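Local coordinates for protein ubiquitin-conjugating enzyme (Plasmodium vivax, PDB 2FO3) that probably carries and transfers activated ubiquitin as an E2 ubiquitin-conjugating enzyme, this chain being the UBC domain that forms its catalytic core, at residues L67-V72 against D97-S102; N25-V30 against I39-G44; K56-F61 against Y73-P78; H16-N21 against S104-V109. One frame throughout, in Å; residues are numbered along the deposited sequence. Where two conformers were deposited one is given.

In the fold
Contact 4 pairs helix 10-20 with helix 105-116, and the chain between them contains the other three contacts. Contact 2 comes first, joining strands 26-30 and 37-43; contacts 3 and 1 follow with alternating segments, sharing strand 71-74. Contacts 2 and 3 lie on the same four-stranded antiparallel meander, their centres about 10 Å apart, and strands 37-43 and 54-60 tie them together. Contacts 1 and 2 are the farthest apart, at about 20 Å between centres. Side chains of helix 105-116 touch residues of all the other contacts, so sheet, loops and both helices share one hydrophobic interior.

Contact 1 of 4, residues L67-V72 against D97-S102; sequences LKPPIV and DDYNPS
Tyr99 has Pro69 over the centre of one ring face and the backbone N of Pro101 near the rim of the other, the two prolines coming from different parts of the chain. Pro69 CB sits 3.5 Å from the ring centroid and only 7° off the normal, a CH-pi contact in which a pyrrolidine carbon is placed squarely over the aromatic system. On the opposite face, Pro101 N lies 3.9 Å above the plane of the Tyr99 ring. The ring is carried across to Pro69 because its CG is anti to the backbone N (chi1 178°). Pro70 CD reaches Tyr99 CE1 obliquely at 3.9 Å, while Leu67 O approaches the ring edge near CE2 at 3.8 Å. The hydroxyl is hydrogen-bonded to Pro66 O, which fixes the far end of the ring. Farther along, Leu67 CD2 meets Pro101 CB at 4.2 Å. Within the second segment, Asn100 OD1 accepts from Ser102 N at 2.9 Å, an Asx turn that shapes the chain beyond Pro101. In other E2 enzymes the equivalent loops help form the E3-binding surface, and this one probably does likewise. Across the two segments cohesion comes from CH-pi and van der Waals contact, so the fit depends on rigid proline rings matching a flat, tethered aromatic.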
loop_
_atom_site.group_PDB
_atom_site.type_symbol
_atom_site.label_atom_id
_atom_site.label_comp_id
_atom_site.label_asym_id
_atom_site.label_seq_id
_atom_site.Cartn_x
_atom_site.Cartn_y
_atom_site.Cartn_z
ATOM N N LEU A 67 -4.037 -0.398 -15.932
ATOM C CA LEU A 67 -4.588 0.864 -16.472
ATOM C C LEU A 67 -5.467 1.524 -15.422
ATOM O O LEU A 67 -5.481 2.731 -15.270
ATOM C CB LEU A 67 -5.349 0.611 -17.785
ATOM C CG LEU A 67 -4.434 0.275 -18.974
ATOM C CD1 LEU A 67 -5.268 0.290 -20.250
ATOM C CD2 LEU A 67 -3.241 1.240 -19.120
ATOM N N LYS A 68 -6.173 0.705 -14.670
ATOM C CA LYS A 68 -6.877 1.188 -13.508
ATOM C C LYS A 68 -5.994 0.931 -12.269
ATOM O O LYS A 68 -5.321 -0.119 -12.175
ATOM C CB LYS A 68 -8.273 0.560 -13.409
ATOM C CG LYS A 68 -9.366 1.315 -14.222
ATOM C CD LYS A 68 -9.005 1.534 -15.707
ATOM C CE LYS A 68 -9.908 2.605 -16.372
ATOM N NZ LYS A 68 -9.415 3.055 -17.748
ATOM N N PRO A 69 -5.962 1.905 -11.340
ATOM C CA PRO A 69 -5.094 1.812 -10.174
ATOM C C PRO A 69 -5.534 0.737 -9.175
ATOM O O PRO A 69 -6.735 0.357 -9.145
ATOM C CB PRO A 69 -5.204 3.214 -9.541
ATOM C CG PRO A 69 -6.539 3.751 -10.024
ATOM C CD PRO A 69 -6.719 3.176 -11.378
ATOM N N PRO A 70 -4.586 0.246 -8.345
ATOM C CA PRO A 70 -5.048 -0.707 -7.333
ATOM C C PRO A 70 -5.894 0.060 -6.322
ATOM O O PRO A 70 -5.747 1.295 -6.195
ATOM C CB PRO A 70 -3.740 -1.195 -6.684
ATOM C CG PRO A 70 -2.763 -0.070 -6.906
ATOM C CD PRO A 70 -3.131 0.530 -8.239
ATOM N N ILE A 71 -6.804 -0.623 -5.653
ATOM C CA ILE A 71 -7.513 0.002 -4.535
ATOM C C ILE A 71 -6.675 -0.290 -3.279
ATOM O O ILE A 71 -6.282 -1.462 -3.035
ATOM C CB ILE A 71 -8.941 -0.564 -4.413
ATOM C CG1 ILE A 71 -9.799 -0.073 -5.595
ATOM C CG2 ILE A 71 -9.554 -0.170 -3.045
ATOM C CD1 ILE A 71 -10.774 -1.108 -6.144
ATOM N N VAL A 72 -6.375 0.752 -2.494
ATOM C CA VAL A 72 -5.466 0.610 -1.313
ATOM C C VAL A 72 -6.049 1.341 -0.131
ATOM O O VAL A 72 -6.363 2.555 -0.229
ATOM C CB VAL A 72 -4.030 1.170 -1.613
ATOM C CG1 VAL A 72 -3.078 1.009 -0.412
ATOM C CG2 VAL A 72 -3.430 0.495 -2.786
ATOM N N ASP A 97 -6.081 10.826 -9.473
ATOM C CA ASP A 97 -5.744 11.793 -10.514
ATOM C C ASP A 97 -4.307 11.740 -11.080
ATOM O O ASP A 97 -4.106 11.980 -12.270
ATOM C CB ASP A 97 -6.026 13.200 -9.988
ATOM C CG ASP A 97 -7.506 13.543 -10.007
ATOM O OD1 ASP A 97 -8.252 13.094 -9.097
ATOM O OD2 ASP A 97 -7.916 14.276 -10.937
ATOM N N ASP A 98 -3.317 11.462 -10.235
ATOM C CA ASP A 98 -1.917 11.431 -10.700
ATOM C C ASP A 98 -1.366 10.010 -10.872
ATOM O O ASP A 98 -0.141 9.823 -10.963
ATOM C CB ASP A 98 -0.998 12.232 -9.756
ATOM C CG ASP A 98 -1.350 13.726 -9.704
ATOM O OD1 ASP A 98 -2.156 14.187 -10.552
ATOM O OD2 ASP A 98 -0.805 14.435 -8.814
ATOM N N TYR A 99 -2.265 9.022 -10.917
ATOM C CA TYR A 99 -1.864 7.655 -11.143
ATOM C C TYR A 99 -1.223 7.515 -12.513
ATOM O O TYR A 99 -1.699 8.077 -13.510
ATOM C CB TYR A 99 -3.047 6.667 -10.991
ATOM C CG TYR A 99 -2.674 5.216 -11.259
ATOM C CD1 TYR A 99 -1.849 4.510 -10.380
ATOM C CD2 TYR A 99 -3.154 4.555 -12.392
ATOM C CE1 TYR A 99 -1.511 3.181 -10.623
ATOM C CE2 TYR A 99 -2.818 3.253 -12.647
ATOM C CZ TYR A 99 -1.997 2.562 -11.765
ATOM O OH TYR A 99 -1.670 1.254 -12.030
ATOM N N ASN A 100 -0.137 6.768 -12.547
ATOM C CA ASN A 100 0.543 6.437 -13.777
ATOM C C ASN A 100 0.590 4.913 -13.771
ATOM O O ASN A 100 0.995 4.338 -12.764
ATOM C CB ASN A 100 1.937 7.070 -13.736
ATOM C CG ASN A 100 2.730 6.819 -14.976
ATOM O OD1 ASN A 100 2.818 5.693 -15.447
ATOM N ND2 ASN A 100 3.345 7.886 -15.520
ATOM N N PRO A 101 0.185 4.242 -14.890
ATOM C CA PRO A 101 0.124 2.771 -14.850
ATOM C C PRO A 101 1.500 2.110 -14.694
ATOM O O PRO A 101 1.567 0.884 -14.490
ATOM C CB PRO A 101 -0.511 2.394 -16.200
ATOM C CG PRO A 101 -0.300 3.599 -17.099
ATOM C CD PRO A 101 -0.151 4.793 -16.225
ATOM N N SER A 102 2.584 2.897 -14.770
ATOM C CA SER A 102 3.949 2.359 -14.532
ATOM C C SER A 102 4.383 2.344 -13.067
ATOM O O SER A 102 5.408 1.751 -12.729
ATOM C CB SER A 102 5.008 3.085 -15.391
ATOM O OG SER A 102 4.776 2.728 -16.725
#

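Contact 2 of 4, residues N25-V30 against I39-G44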
loop_
_atom_site.group_PDB
_atom_site.type_symbol
_atom_site.label_atom_id
_atom_site.label_comp_id
_atom_site.label_asym_id
_atom_site.label_seq_id
_atom_site.Cartn_x
_atom_site.Cartn_y
_atom_site.Cartn_z
ATOM N N ASN A 25 10.504 -0.993 6.421
ATOM C CA ASN A 25 9.660 -1.471 7.533
ATOM C C ASN A 25 8.357 -2.170 7.099
ATOM O O ASN A 25 7.395 -2.222 7.875
ATOM C CB ASN A 25 9.326 -0.312 8.512
ATOM C CG ASN A 25 10.433 -0.065 9.537
ATOM O OD1 ASN A 25 11.617 -0.292 9.258
ATOM N ND2 ASN A 25 10.051 0.429 10.728
ATOM N N CYS A 26 8.324 -2.674 5.864
ATOM C CA CYS A 26 7.161 -3.365 5.341
ATOM C C CYS A 26 7.458 -4.811 5.001
ATOM O O CYS A 26 8.556 -5.142 4.542
ATOM C CB CYS A 26 6.623 -2.663 4.082
ATOM S SG CYS A 26 5.987 -1.034 4.390
ATOM N N THR A 27 6.472 -5.659 5.207
ATOM C CA THR A 27 6.551 -7.043 4.805
ATOM C C THR A 27 5.233 -7.390 4.124
ATOM O O THR A 27 4.178 -6.795 4.419
ATOM C CB THR A 27 6.762 -7.980 5.998
ATOM O OG1 THR A 27 5.768 -7.706 6.969
ATOM C CG2 THR A 27 8.173 -7.799 6.613
ATOM N N LEU A 28 5.289 -8.340 3.218
ATOM C CA LEU A 28 4.138 -8.652 2.393
ATOM C C LEU A 28 3.474 -9.937 2.773
ATOM O O LEU A 28 4.142 -10.914 3.090
ATOM C CB LEU A 28 4.557 -8.718 0.914
ATOM C CG LEU A 28 3.510 -9.050 -0.166
ATOM C CD1 LEU A 28 2.399 -7.961 -0.275
ATOM C CD2 LEU A 28 4.220 -9.200 -1.494
ATOM N N ASP A 29 2.149 -9.934 2.736
ATOM C CA ASP A 29 1.396 -11.186 2.666
ATOM C C ASP A 29 0.450 -11.140 1.479
ATOM O O ASP A 29 0.154 -10.052 0.945
ATOM C CB ASP A 29 0.634 -11.463 3.961
ATOM C CG ASP A 29 0.170 -12.922 4.072
ATOM O OD1 ASP A 29 0.608 -13.812 3.264
ATOM O OD2 ASP A 29 -0.644 -13.177 4.975
ATOM N N VAL A 30 0.001 -12.304 1.036
ATOM C CA VAL A 30 -0.968 -12.385 -0.046
ATOM C C VAL A 30 -2.167 -13.236 0.394
ATOM O O VAL A 30 -2.025 -14.127 1.249
ATOM C CB VAL A 30 -0.357 -12.937 -1.401
ATOM C CG1 VAL A 30 0.853 -12.116 -1.817
ATOM C CG2 VAL A 30 0.011 -14.459 -1.311
ATOM N N ILE A 39 -1.779 -7.989 1.428
ATOM C CA ILE A 39 -1.837 -7.269 2.687
ATOM C C ILE A 39 -0.414 -6.929 3.057
ATOM O O ILE A 39 0.429 -7.820 3.256
ATOM C CB ILE A 39 -2.446 -8.078 3.876
ATOM C CG1 ILE A 39 -3.748 -8.793 3.494
ATOM C CG2 ILE A 39 -2.616 -7.182 5.126
ATOM C CD1 ILE A 39 -4.881 -7.887 3.270
ATOM N N VAL A 40 -0.152 -5.640 3.137
ATOM C CA VAL A 40 1.155 -5.141 3.531
ATOM C C VAL A 40 1.157 -4.713 5.009
ATOM O O VAL A 40 0.297 -3.928 5.462
ATOM C CB VAL A 40 1.605 -3.979 2.579
ATOM C CG1 VAL A 40 2.912 -3.326 3.064
ATOM C CG2 VAL A 40 1.761 -4.493 1.183
ATOM N N LYS A 41 2.116 -5.239 5.765
ATOM C CA LYS A 41 2.322 -4.844 7.162
ATOM C C LYS A 41 3.410 -3.771 7.256
ATOM O O LYS A 41 4.530 -3.975 6.795
ATOM C CB LYS A 41 2.704 -6.079 8.017
ATOM C CG LYS A 41 3.042 -5.758 9.477
ATOM C CD LYS A 41 3.220 -7.037 10.289
ATOM C CE LYS A 41 3.881 -6.732 11.650
ATOM N NZ LYS A 41 3.787 -7.876 12.649
ATOM N N TYR A 42 3.065 -2.634 7.838
ATOM C CA TYR A 42 4.015 -1.575 8.068
ATOM C C TYR A 42 4.189 -1.386 9.563
ATOM O O TYR A 42 3.212 -1.263 10.298
ATOM C CB TYR A 42 3.552 -0.271 7.394
ATOM C CG TYR A 42 4.297 0.949 7.843
ATOM C CD1 TYR A 42 5.689 1.065 7.639
ATOM C CD2 TYR A 42 3.609 2.023 8.430
ATOM C CE1 TYR A 42 6.389 2.227 8.059
ATOM C CE2 TYR A 42 4.276 3.166 8.832
ATOM C CZ TYR A 42 5.664 3.267 8.655
ATOM O OH TYR A 42 6.301 4.406 9.076
ATOM N N VAL A 43 5.445 -1.407 10.010
ATOM C CA VAL A 43 5.778 -1.096 11.409
ATOM C C VAL A 43 6.309 0.313 11.416
ATOM O O VAL A 43 7.307 0.601 10.771
ATOM C CB VAL A 43 6.826 -2.062 11.993
ATOM C CG1 VAL A 43 7.084 -1.740 13.494
ATOM C CG2 VAL A 43 6.371 -3.512 11.801
ATOM N N GLY A 44 5.607 1.196 12.115
ATOM C CA GLY A 44 5.929 2.623 12.169
ATOM C C GLY A 44 7.390 2.913 12.424
ATOM O O GLY A 44 7.994 2.398 13.388
HETATM O O HOH W 1 6.602 -5.441 8.525
#
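Backbone hydrogen bonds hold Thr27 opposite Lys41 and Asp29 opposite Ile39. Each is a hydrogen-bonded antiparallel pair: Thr27 N gives to Lys41 O and Lys41 N returns to Thr27 O at 2.9 Å, and Asp29 and Ile39 repeat the exchange. Alternating with them, Leu28 with Val40 between the two and Cys26 with Tyr42 beyond Thr27 are non-hydrogen-bonded pairs, where CA-H...O contacts such as Cys26 CA to Lys41 O, 3.1 Å, fill in.

Side-chain and water-mediated polar contacts add to the ladder. At its end Asn25 ND2 donates to Val43 O at 2.7 Å; the acceptor lies in the plane of the amide, yet the nitrogen stands 35° out of the carbonyl plane of Val43. Val43 N in turn gives to Asn25 O, so both residues are gripped twice. On the face carrying Thr27 and Lys41, a water donates to Lys41 O and also binds Thr27 OG1, which its chi1 of 52° holds near Lys41 CB, 3.6 Å away.

Apolar contacts belong to the other face. Cys26 SG lies obliquely beside the Tyr42 ring, 3.9 Å from CD1; Cys26 CB touches Val40 CG1, and Leu28 CD1 meets Val40 CG2 at 3.8 Å. Cys26, Val40 and Tyr42 also face helix 105-116. Strands running at 158° to one another in unbroken register make the first hairpin of the antiparallel meander of the UBC fold.

Contact 3 of 4, residues K56-F61 against Y73-P78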
loop_
_atom_site.group_PDB
_atom_site.type_symbol
_atom_site.label_atom_id
_atom_site.label_comp_id
_atom_site.label_asym_id
_atom_site.label_seq_id
_atom_site.Cartn_x
_atom_site.Cartn_y
_atom_site.Cartn_z
ATOM N N LYS A 56 -1.734 -2.112 8.811
ATOM C CA LYS A 56 -1.874 -3.042 7.709
ATOM C C LYS A 56 -2.627 -2.398 6.565
ATOM O O LYS A 56 -3.694 -1.835 6.747
ATOM C CB LYS A 56 -2.514 -4.362 8.145
ATOM C CG LYS A 56 -1.500 -5.255 8.859
ATOM C CD LYS A 56 -2.031 -6.604 9.193
ATOM C CE LYS A 56 -0.904 -7.453 9.803
ATOM N NZ LYS A 56 -1.392 -8.742 10.339
ATOM N N LEU A 57 -2.049 -2.509 5.386
ATOM C CA LEU A 57 -2.585 -1.900 4.174
ATOM C C LEU A 57 -3.106 -3.009 3.263
ATOM O O LEU A 57 -2.349 -3.945 2.864
ATOM C CB LEU A 57 -1.426 -1.149 3.499
ATOM C CG LEU A 57 -1.477 0.092 2.639
ATOM C CD1 LEU A 57 -2.254 1.249 3.281
ATOM C CD2 LEU A 57 -0.020 0.526 2.341
ATOM N N LYS A 58 -4.377 -2.927 2.914
ATOM C CA LYS A 58 -4.949 -3.894 1.976
ATOM C C LYS A 58 -4.881 -3.329 0.556
ATOM O O LYS A 58 -5.234 -2.168 0.329
ATOM C CB LYS A 58 -6.369 -4.266 2.335
ATOM C CG LYS A 58 -6.908 -5.348 1.409
ATOM C CD LYS A 58 -8.047 -6.141 2.100
ATOM C CE LYS A 58 -9.032 -6.644 1.066
ATOM N NZ LYS A 58 -10.212 -7.358 1.731
ATOM N N ILE A 59 -4.425 -4.158 -0.367
ATOM C CA ILE A 59 -4.221 -3.781 -1.751
ATOM C C ILE A 59 -5.016 -4.700 -2.656
ATOM O O ILE A 59 -4.814 -5.901 -2.659
ATOM C CB ILE A 59 -2.722 -3.769 -2.144
ATOM C CG1 ILE A 59 -1.934 -2.763 -1.277
ATOM C CG2 ILE A 59 -2.569 -3.394 -3.641
ATOM C CD1 ILE A 59 -0.418 -2.993 -1.339
ATOM N N ILE A 60 -5.957 -4.126 -3.404
ATOM C CA ILE A 60 -6.772 -4.920 -4.323
ATOM C C ILE A 60 -6.520 -4.529 -5.753
ATOM O O ILE A 60 -6.707 -3.355 -6.139
ATOM C CB ILE A 60 -8.293 -4.761 -4.018
ATOM C CG1 ILE A 60 -8.584 -5.022 -2.539
ATOM C CG2 ILE A 60 -9.128 -5.678 -4.939
ATOM C CD1 ILE A 60 -9.895 -4.502 -2.063
ATOM N N PHE A 61 -6.118 -5.500 -6.558
ATOM C CA PHE A 61 -5.908 -5.264 -7.991
ATOM C C PHE A 61 -7.204 -5.515 -8.772
ATOM O O PHE A 61 -7.688 -6.660 -8.801
ATOM C CB PHE A 61 -4.838 -6.181 -8.535
ATOM C CG PHE A 61 -3.513 -6.008 -7.882
ATOM C CD1 PHE A 61 -2.581 -5.085 -8.382
ATOM C CD2 PHE A 61 -3.180 -6.766 -6.748
ATOM C CE1 PHE A 61 -1.330 -4.931 -7.758
ATOM C CE2 PHE A 61 -1.930 -6.603 -6.118
ATOM C CZ PHE A 61 -1.019 -5.685 -6.624
ATOM N N TYR A 73 -6.208 0.630 0.987
ATOM C CA TYR A 73 -6.687 1.255 2.202
ATOM C C TYR A 73 -6.156 0.539 3.446
ATOM O O TYR A 73 -5.784 -0.645 3.378
ATOM C CB TYR A 73 -8.227 1.319 2.204
ATOM C CG TYR A 73 -8.909 -0.025 2.216
ATOM C CD1 TYR A 73 -9.266 -0.638 3.420
ATOM C CD2 TYR A 73 -9.184 -0.699 1.014
ATOM C CE1 TYR A 73 -9.875 -1.876 3.437
ATOM C CE2 TYR A 73 -9.822 -1.954 1.016
ATOM C CZ TYR A 73 -10.163 -2.526 2.232
ATOM O OH TYR A 73 -10.794 -3.744 2.249
ATOM N N PHE A 74 -6.130 1.257 4.568
ATOM C CA PHE A 74 -5.650 0.688 5.837
ATOM C C PHE A 74 -6.707 -0.157 6.530
ATOM O O PHE A 74 -7.898 0.212 6.570
ATOM C CB PHE A 74 -5.226 1.786 6.778
ATOM C CG PHE A 74 -3.905 2.403 6.436
ATOM C CD1 PHE A 74 -2.708 1.799 6.868
ATOM C CD2 PHE A 74 -3.842 3.591 5.699
ATOM C CE1 PHE A 74 -1.459 2.377 6.556
ATOM C CE2 PHE A 74 -2.616 4.169 5.391
ATOM C CZ PHE A 74 -1.414 3.551 5.831
ATOM N N LEU A 75 -6.278 -1.297 7.082
ATOM C CA LEU A 75 -7.175 -2.128 7.870
ATOM C C LEU A 75 -7.376 -1.452 9.211
ATOM O O LEU A 75 -6.646 -0.509 9.552
ATOM C CB LEU A 75 -6.635 -3.564 8.001
ATOM C CG LEU A 75 -6.553 -4.346 6.675
ATOM C CD1 LEU A 75 -6.039 -5.745 6.917
ATOM C CD2 LEU A 75 -7.898 -4.386 5.918
ATOM N N GLN A 76 -8.378 -1.887 9.966
ATOM C CA GLN A 76 -8.679 -1.287 11.258
ATOM C C GLN A 76 -7.667 -1.718 12.305
ATOM O O GLN A 76 -7.272 -2.874 12.292
ATOM C CB GLN A 76 -10.122 -1.677 11.685
ATOM C CG GLN A 76 -11.220 -1.034 10.807
ATOM C CD GLN A 76 -11.214 0.491 10.916
ATOM O OE1 GLN A 76 -11.240 1.041 12.021
ATOM N NE2 GLN A 76 -11.154 1.184 9.762
ATOM N N LYS A 77 -7.187 -0.815 13.184
ATOM C CA LYS A 77 -7.482 0.631 13.178
ATOM C C LYS A 77 -6.501 1.357 12.268
ATOM O O LYS A 77 -5.303 1.082 12.314
ATOM C CB LYS A 77 -7.306 1.240 14.575
ATOM C CG LYS A 77 -8.286 0.797 15.655
ATOM C CD LYS A 77 -9.679 1.261 15.351
ATOM C CE LYS A 77 -10.466 1.462 16.665
ATOM N NZ LYS A 77 -11.953 1.346 16.413
ATOM N N PRO A 78 -6.998 2.321 11.461
ATOM C CA PRO A 78 -6.023 3.001 10.619
ATOM C C PRO A 78 -5.191 4.066 11.385
ATOM O O PRO A 78 -5.616 4.562 12.467
ATOM C CB PRO A 78 -6.874 3.618 9.518
ATOM C CG PRO A 78 -8.266 3.813 10.139
ATOM C CD PRO A 78 -8.382 2.813 11.267
HETATM O O HOH W 2 -4.022 -0.603 9.820
#
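A chi1 of 64° places Tyr73 CG between its own N and carbonyl carbon, the crowded position, and this lays the ring alongside Lys58. The extended lysine chain, its CG anti to the backbone N (chi1 -176°), runs in the same direction: CB lies over one ring face toward the rim, and CD comes 3.6 Å from Tyr73 OH. Ile60 CD1 reaches the ring edge at CE2, 4.0 Å away. On the reverse side of the sheet, Leu57 aims CD1 straight at Phe74, 3.4 Å from the ring centroid and 5° off the normal, a close CH-pi contact. Leu57 with Phe74 is a non-hydrogen-bonded antiparallel pair and Lys58 with Tyr73 a hydrogen-bonded one, the last hairpin in the four-stranded meander of the UBC domain; Phe74 packs against Ile112 and Leu116 of helix 105-116. Lys58 N donates to Tyr73 O at 2.7 Å, and Tyr73 N to Lys58 O at 3.0 Å. Beyond the paired strands the ladder continues with Leu75 N, which gives an almost straight bond to Lys56 O, 2.7 Å long. Leu75 also spreads its methyls along the neighbouring strand, CD1 on Lys56 CB and CD2 on Lys58 CB at 3.9 Å. A water accepts from Lys56 N and donates to Leu75 O.

Contact 4 of 4, residues H16-N21 against S104-V109; sequences HNFLNN and SISGLV
Phe18 leans from helix 10-20 onto the first turn of helix 105-116. From CB, a chi1 of -158°, with CG anti to the backbone N, brings the end of the ring to the second helix. CD1 meets Ser106 N at 3.7 Å, obliquely to the ring, and Ile105 CG2 at 4.2 Å. CE1 lies next, reaching Val109 CG2 at 4.0 Å, with that methyl near the ring plane at its edge. CZ touches Val40 and CE2 Leu28, both on the sheet, and Pro23 also touches the side chain. Polar contacts flank this ring. Ser106 OG donates to Asn21 O at 2.8 Å, nearly along the C=O axis, tying down the chain where it leaves its helix. Asn17 OD1 stands close to Ser106 CB and is bridged to Ser106 N by a water, 2.9 Å from OD1 and 3.0 Å from that nitrogen. Ser104, the N-cap, accepts from Gly107 N through OG, while Glu14 OE1 is hydrogen-bonded to Ile105 N; a carboxylate here would suit the positive end of the helix dipole. The short helical segments are inclined at 55° with axes 9.4 Å apart; Phe18 and Val109 meet between them, both touching strands 26-30 and 37-43, and Val109 also strand 54-60.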
loop_
_atom_site.group_PDB
_atom_site.type_symbol
_atom_site.label_atom_id
_atom_site.label_comp_id
_atom_site.label_asym_id
_atom_site.label_seq_id
_atom_site.Cartn_x
_atom_site.Cartn_y
_atom_site.Cartn_z
ATOM N N HIS A 16 7.429 -9.937 -7.503
ATOM C CA HIS A 16 8.901 -9.993 -7.543
ATOM C C HIS A 16 9.510 -8.693 -7.066
ATOM O O HIS A 16 10.412 -8.683 -6.236
ATOM C CB HIS A 16 9.400 -10.306 -8.972
ATOM C CG HIS A 16 10.873 -10.076 -9.153
ATOM N ND1 HIS A 16 11.832 -10.786 -8.459
ATOM C CD2 HIS A 16 11.551 -9.212 -9.952
ATOM C CE1 HIS A 16 13.037 -10.374 -8.827
ATOM N NE2 HIS A 16 12.895 -9.413 -9.723
ATOM N N ASN A 17 9.022 -7.572 -7.603
ATOM C CA ASN A 17 9.609 -6.284 -7.227
ATOM C C ASN A 17 9.500 -5.971 -5.761
ATOM O O ASN A 17 10.476 -5.504 -5.144
ATOM C CB ASN A 17 9.009 -5.139 -8.054
ATOM C CG ASN A 17 9.581 -3.811 -7.660
ATOM O OD1 ASN A 17 8.908 -2.983 -7.039
ATOM N ND2 ASN A 17 10.850 -3.616 -7.950
ATOM N N PHE A 18 8.315 -6.228 -5.196
ATOM C CA PHE A 18 8.041 -5.980 -3.803
ATOM C C PHE A 18 8.880 -6.906 -2.908
ATOM O O PHE A 18 9.454 -6.458 -1.931
ATOM C CB PHE A 18 6.564 -6.176 -3.504
ATOM C CG PHE A 18 6.106 -5.452 -2.277
ATOM C CD1 PHE A 18 5.385 -4.260 -2.391
ATOM C CD2 PHE A 18 6.388 -5.948 -1.008
ATOM C CE1 PHE A 18 4.943 -3.592 -1.252
ATOM C CE2 PHE A 18 5.968 -5.272 0.160
ATOM C CZ PHE A 18 5.241 -4.112 0.045
ATOM N N LEU A 19 8.949 -8.190 -3.253
ATOM C CA LEU A 19 9.711 -9.147 -2.409
ATOM C C LEU A 19 11.180 -8.853 -2.469
ATOM O O LEU A 19 11.877 -8.971 -1.475
ATOM C CB LEU A 19 9.472 -10.580 -2.847
ATOM C CG LEU A 19 8.041 -11.065 -2.618
ATOM C CD1 LEU A 19 7.861 -12.468 -3.221
ATOM C CD2 LEU A 19 7.638 -11.017 -1.109
ATOM N N ASN A 20 11.650 -8.474 -3.653
ATOM C CA ASN A 20 13.071 -8.153 -3.832
ATOM C C ASN A 20 13.448 -6.767 -3.283
ATOM O O ASN A 20 14.529 -6.582 -2.693
ATOM C CB ASN A 20 13.455 -8.301 -5.298
ATOM C CG ASN A 20 14.694 -9.123 -5.483
ATOM O OD1 ASN A 20 15.519 -8.827 -6.350
ATOM N ND2 ASN A 20 14.844 -10.182 -4.659
ATOM N N ASN A 21 12.529 -5.813 -3.409
ATOM C CA ASN A 21 12.771 -4.454 -2.960
ATOM C C ASN A 21 11.577 -3.942 -2.147
ATOM O O ASN A 21 10.826 -3.064 -2.623
ATOM C CB ASN A 21 13.078 -3.552 -4.183
ATOM C CG ASN A 21 13.221 -2.057 -3.822
ATOM O OD1 ASN A 21 13.632 -1.688 -2.711
ATOM N ND2 ASN A 21 12.875 -1.189 -4.781
ATOM N N SER A 104 5.057 1.291 -9.519
ATOM C CA SER A 104 5.230 0.022 -8.824
ATOM C C SER A 104 4.414 0.018 -7.537
ATOM O O SER A 104 4.215 1.074 -6.908
ATOM C CB SER A 104 6.711 -0.210 -8.476
ATOM O OG SER A 104 7.163 0.632 -7.436
ATOM N N ILE A 105 3.967 -1.161 -7.100
ATOM C CA ILE A 105 3.247 -1.235 -5.820
ATOM C C ILE A 105 4.189 -0.884 -4.654
ATOM O O ILE A 105 3.802 -0.209 -3.701
ATOM C CB ILE A 105 2.605 -2.628 -5.615
ATOM C CG1 ILE A 105 1.686 -2.982 -6.813
ATOM C CG2 ILE A 105 1.909 -2.734 -4.228
ATOM C CD1 ILE A 105 0.520 -1.955 -7.104
ATOM N N SER A 106 5.413 -1.387 -4.708
ATOM C CA SER A 106 6.424 -0.984 -3.737
ATOM C C SER A 106 6.521 0.570 -3.576
ATOM O O SER A 106 6.509 1.086 -2.459
ATOM C CB SER A 106 7.796 -1.579 -4.109
ATOM O OG SER A 106 8.668 -1.380 -3.033
ATOM N N GLY A 107 6.612 1.294 -4.697
ATOM C CA GLY A 107 6.694 2.770 -4.697
ATOM C C GLY A 107 5.409 3.420 -4.172
ATOM O O GLY A 107 5.467 4.462 -3.502
ATOM N N LEU A 108 4.269 2.818 -4.491
ATOM C CA LEU A 108 2.992 3.314 -3.982
ATOM C C LEU A 108 2.973 3.260 -2.455
ATOM O O LEU A 108 2.649 4.244 -1.807
ATOM C CB LEU A 108 1.840 2.501 -4.584
ATOM C CG LEU A 108 0.458 2.778 -4.032
ATOM C CD1 LEU A 108 0.058 4.210 -4.371
ATOM C CD2 LEU A 108 -0.518 1.760 -4.596
ATOM N N VAL A 109 3.347 2.102 -1.894
ATOM C CA VAL A 109 3.432 1.916 -0.450
ATOM C C VAL A 109 4.476 2.860 0.161
ATOM O O VAL A 109 4.245 3.475 1.203
ATOM C CB VAL A 109 3.713 0.404 -0.105
ATOM C CG1 VAL A 109 4.006 0.245 1.397
ATOM C CG2 VAL A 109 2.489 -0.486 -0.576
HETATM O O HOH W 3 6.150 -3.647 -6.509
HETATM O O HOH W 4 9.754 0.340 -6.684
#